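PDB 1W5A: cell division protein FtsZ 1 from Methanocaldococcus jannaschii, which binds GTP and probably hydrolyses it as it polymerises into the contractile ring at the future site of cell division. Local coordinates for residues A[284-289]-A[334-339]. Numbering follows the deposited sequence.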
ATOM      1  N   GLY A 284      -2.587   4.790  15.504  1.00 45.02           N
ATOM      2  CA  GLY A 284      -2.997   5.808  14.552  1.00 37.71           C
ATOM      3  C   GLY A 284      -3.827   5.305  13.385  1.00 33.27           C
ATOM      4  O   GLY A 284      -4.143   4.118  13.287  1.00 27.84           O
ATOM      5  N   ALA A 285      -4.184   6.216  12.486  1.00 30.89           N
ATOM      6  CA  ALA A 285      -4.990   5.838  11.334  1.00 30.04           C
ATOM      7  C   ALA A 285      -4.950   6.874  10.228  1.00 29.18           C
ATOM      8  O   ALA A 285      -4.795   8.066  10.475  1.00 27.49           O
ATOM      9  CB  ALA A 285      -6.447   5.599  11.763  1.00 28.55           C
ATOM     10  N   LEU A 286      -5.083   6.391   9.000  1.00 31.35           N
ATOM     11  CA  LEU A 286      -5.120   7.237   7.821  1.00 29.04           C
ATOM     12  C   LEU A 286      -6.477   6.904   7.226  1.00 29.28           C
ATOM     13  O   LEU A 286      -6.780   5.733   6.981  1.00 26.90           O
ATOM     14  CB  LEU A 286      -3.998   6.859   6.856  1.00 32.27           C
ATOM     15  CG  LEU A 286      -2.567   7.117   7.334  1.00 31.97           C
ATOM     16  CD1 LEU A 286      -1.727   5.876   7.113  1.00 35.72           C
ATOM     17  CD2 LEU A 286      -1.982   8.288   6.581  1.00 30.49           C
ATOM     18  N   ILE A 287      -7.298   7.930   7.018  1.00 29.08           N
ATOM     19  CA  ILE A 287      -8.642   7.743   6.488  1.00 25.75           C
ATOM     20  C   ILE A 287      -8.812   8.474   5.172  1.00 26.24           C
ATOM     21  O   ILE A 287      -8.549   9.665   5.090  1.00 29.12           O
ATOM     22  CB  ILE A 287      -9.706   8.286   7.474  1.00 27.26           C
ATOM     23  CG1 ILE A 287      -9.488   7.693   8.869  1.00 25.23           C
ATOM     24  CG2 ILE A 287     -11.102   7.940   6.969  1.00 25.94           C
ATOM     25  CD1 ILE A 287     -10.493   8.160   9.903  1.00 23.83           C
ATOM     26  N   HIS A 288      -9.249   7.770   4.136  1.00 27.35           N
ATOM     27  CA  HIS A 288      -9.456   8.417   2.847  1.00 28.22           C
ATOM     28  C   HIS A 288     -10.905   8.255   2.398  1.00 29.15           C
ATOM     29  O   HIS A 288     -11.343   7.165   2.045  1.00 28.90           O
ATOM     30  CB  HIS A 288      -8.509   7.840   1.788  1.00 21.18           C
ATOM     31  CG  HIS A 288      -8.465   8.636   0.521  1.00 24.44           C
ATOM     32  ND1 HIS A 288      -7.514   8.429  -0.455  1.00 28.20           N
ATOM     33  CD2 HIS A 288      -9.258   9.635   0.065  1.00 30.00           C
ATOM     34  CE1 HIS A 288      -7.723   9.265  -1.458  1.00 30.78           C
ATOM     35  NE2 HIS A 288      -8.775  10.008  -1.169  1.00 31.54           N
ATOM     36  N   VAL A 289     -11.650   9.351   2.415  1.00 29.70           N
ATOM     37  CA  VAL A 289     -13.041   9.305   2.006  1.00 29.55           C
ATOM     38  C   VAL A 289     -13.119   9.722   0.552  1.00 30.65           C
ATOM     39  O   VAL A 289     -12.645  10.795   0.180  1.00 33.02           O
ATOM     40  CB  VAL A 289     -13.917  10.258   2.849  1.00 25.30           C
ATOM     41  CG1 VAL A 289     -15.350  10.148   2.409  1.00 27.25           C
ATOM     42  CG2 VAL A 289     -13.801   9.913   4.315  1.00 26.36           C
ATOM     43  N   LEU A 334     -11.569   4.204   2.699  1.00 25.34           N
ATOM     44  CA  LEU A 334     -10.388   3.371   2.860  1.00 23.10           C
ATOM     45  C   LEU A 334      -9.872   3.671   4.256  1.00 24.41           C
ATOM     46  O   LEU A 334      -9.649   4.829   4.609  1.00 27.06           O
ATOM     47  CB  LEU A 334      -9.297   3.724   1.843  1.00 21.84           C
ATOM     48  CG  LEU A 334      -7.941   3.063   2.138  1.00 18.39           C
ATOM     49  CD1 LEU A 334      -8.084   1.548   1.987  1.00 17.10           C
ATOM     50  CD2 LEU A 334      -6.861   3.601   1.185  1.00 16.48           C
ATOM     51  N   LEU A 335      -9.690   2.626   5.046  1.00 24.02           N
ATOM     52  CA  LEU A 335      -9.198   2.764   6.403  1.00 23.71           C
ATOM     53  C   LEU A 335      -7.849   2.067   6.531  1.00 22.35           C
ATOM     54  O   LEU A 335      -7.667   0.953   6.043  1.00 22.69           O
ATOM     55  CB  LEU A 335     -10.195   2.126   7.380  1.00 26.67           C
ATOM     56  CG  LEU A 335     -10.981   3.002   8.361  1.00 35.16           C
ATOM     57  CD1 LEU A 335     -11.606   4.187   7.650  1.00 28.60           C
ATOM     58  CD2 LEU A 335     -12.061   2.149   9.040  1.00 40.20           C
ATOM     59  N   VAL A 336      -6.901   2.729   7.180  1.00 23.65           N
ATOM     60  CA  VAL A 336      -5.588   2.149   7.411  1.00 24.04           C
ATOM     61  C   VAL A 336      -5.286   2.314   8.897  1.00 25.12           C
ATOM     62  O   VAL A 336      -5.096   3.429   9.381  1.00 26.22           O
ATOM     63  CB  VAL A 336      -4.494   2.854   6.570  1.00 24.31           C
ATOM     64  CG1 VAL A 336      -3.172   2.115   6.725  1.00 21.57           C
ATOM     65  CG2 VAL A 336      -4.905   2.889   5.102  1.00 20.24           C
ATOM     66  N   ILE A 337      -5.277   1.205   9.625  1.00 24.58           N
ATOM     67  CA  ILE A 337      -5.007   1.244  11.059  1.00 24.70           C
ATOM     68  C   ILE A 337      -3.566   0.826  11.328  1.00 24.69           C
ATOM     69  O   ILE A 337      -3.164  -0.304  11.027  1.00 22.74           O
ATOM     70  CB  ILE A 337      -5.976   0.314  11.828  1.00 23.85           C
ATOM     71  CG1 ILE A 337      -7.430   0.659  11.490  1.00 26.81           C
ATOM     72  CG2 ILE A 337      -5.766   0.456  13.292  1.00 24.16           C
ATOM     73  CD1 ILE A 337      -7.769   2.135  11.552  1.00 30.16           C
ATOM     74  N   THR A 338      -2.788   1.737  11.904  1.00 24.89           N
ATOM     75  CA  THR A 338      -1.375   1.470  12.162  1.00 26.30           C
ATOM     76  C   THR A 338      -1.078   1.089  13.611  1.00 28.21           C
ATOM     77  O   THR A 338      -1.930   1.229  14.483  1.00 29.74           O
ATOM     78  CB  THR A 338      -0.530   2.702  11.803  1.00 23.17           C
ATOM     79  OG1 THR A 338      -0.918   3.794  12.646  1.00 31.13           O
ATOM     80  CG2 THR A 338      -0.762   3.106  10.374  1.00 15.74           C
ATOM     81  N   GLY A 339       0.141   0.610  13.849  1.00 26.94           N
ATOM     82  CA  GLY A 339       0.563   0.227  15.184  1.00 28.21           C
ATOM     83  C   GLY A 339      -0.220  -0.897  15.840  1.00 34.34           C
ATOM     84  O   GLY A 339      -0.456  -0.851  17.050  1.00 38.45           O
TER
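The two central strands of the four-stranded sheet in the C-terminal domain of FtsZ pair here, L286 against V336 and H288 against L334, running antiparallel at 165°. Each of these two pairs closes with two backbone bonds. H288 N reaches L334 O at 3.0 Å and nearly straight, while V336 N to L286 O is more bent, at 140°. Beyond L286, toward G284, A285 CA sits 3.1 Å from V336 O, a CA-H...O contact. At the G284 end one more backbone bond, T338 N to G284 O, joins the strands.

This mixed sheet is packed on both faces. On one, L286 CD1 touches V336 CG1 at 4.0 Å, and the leucine goes on to L222 and L225 of helix 207-227, the long helix that leads from the GTPase domain. H288 shares that face: with CG anti to its backbone N (chi1 -168°), the imidazole swings clear of L334, and its two nitrogens bond G221 O and T322 OG1, so the buried ring is held at both. On the other face I287 and L335 lie side by side, I287 CG2 to L335 CD1 3.8 Å, both touching V307 of helix 297-308, and I337 CD1 reaches back to A285 CB at 3.7 Å.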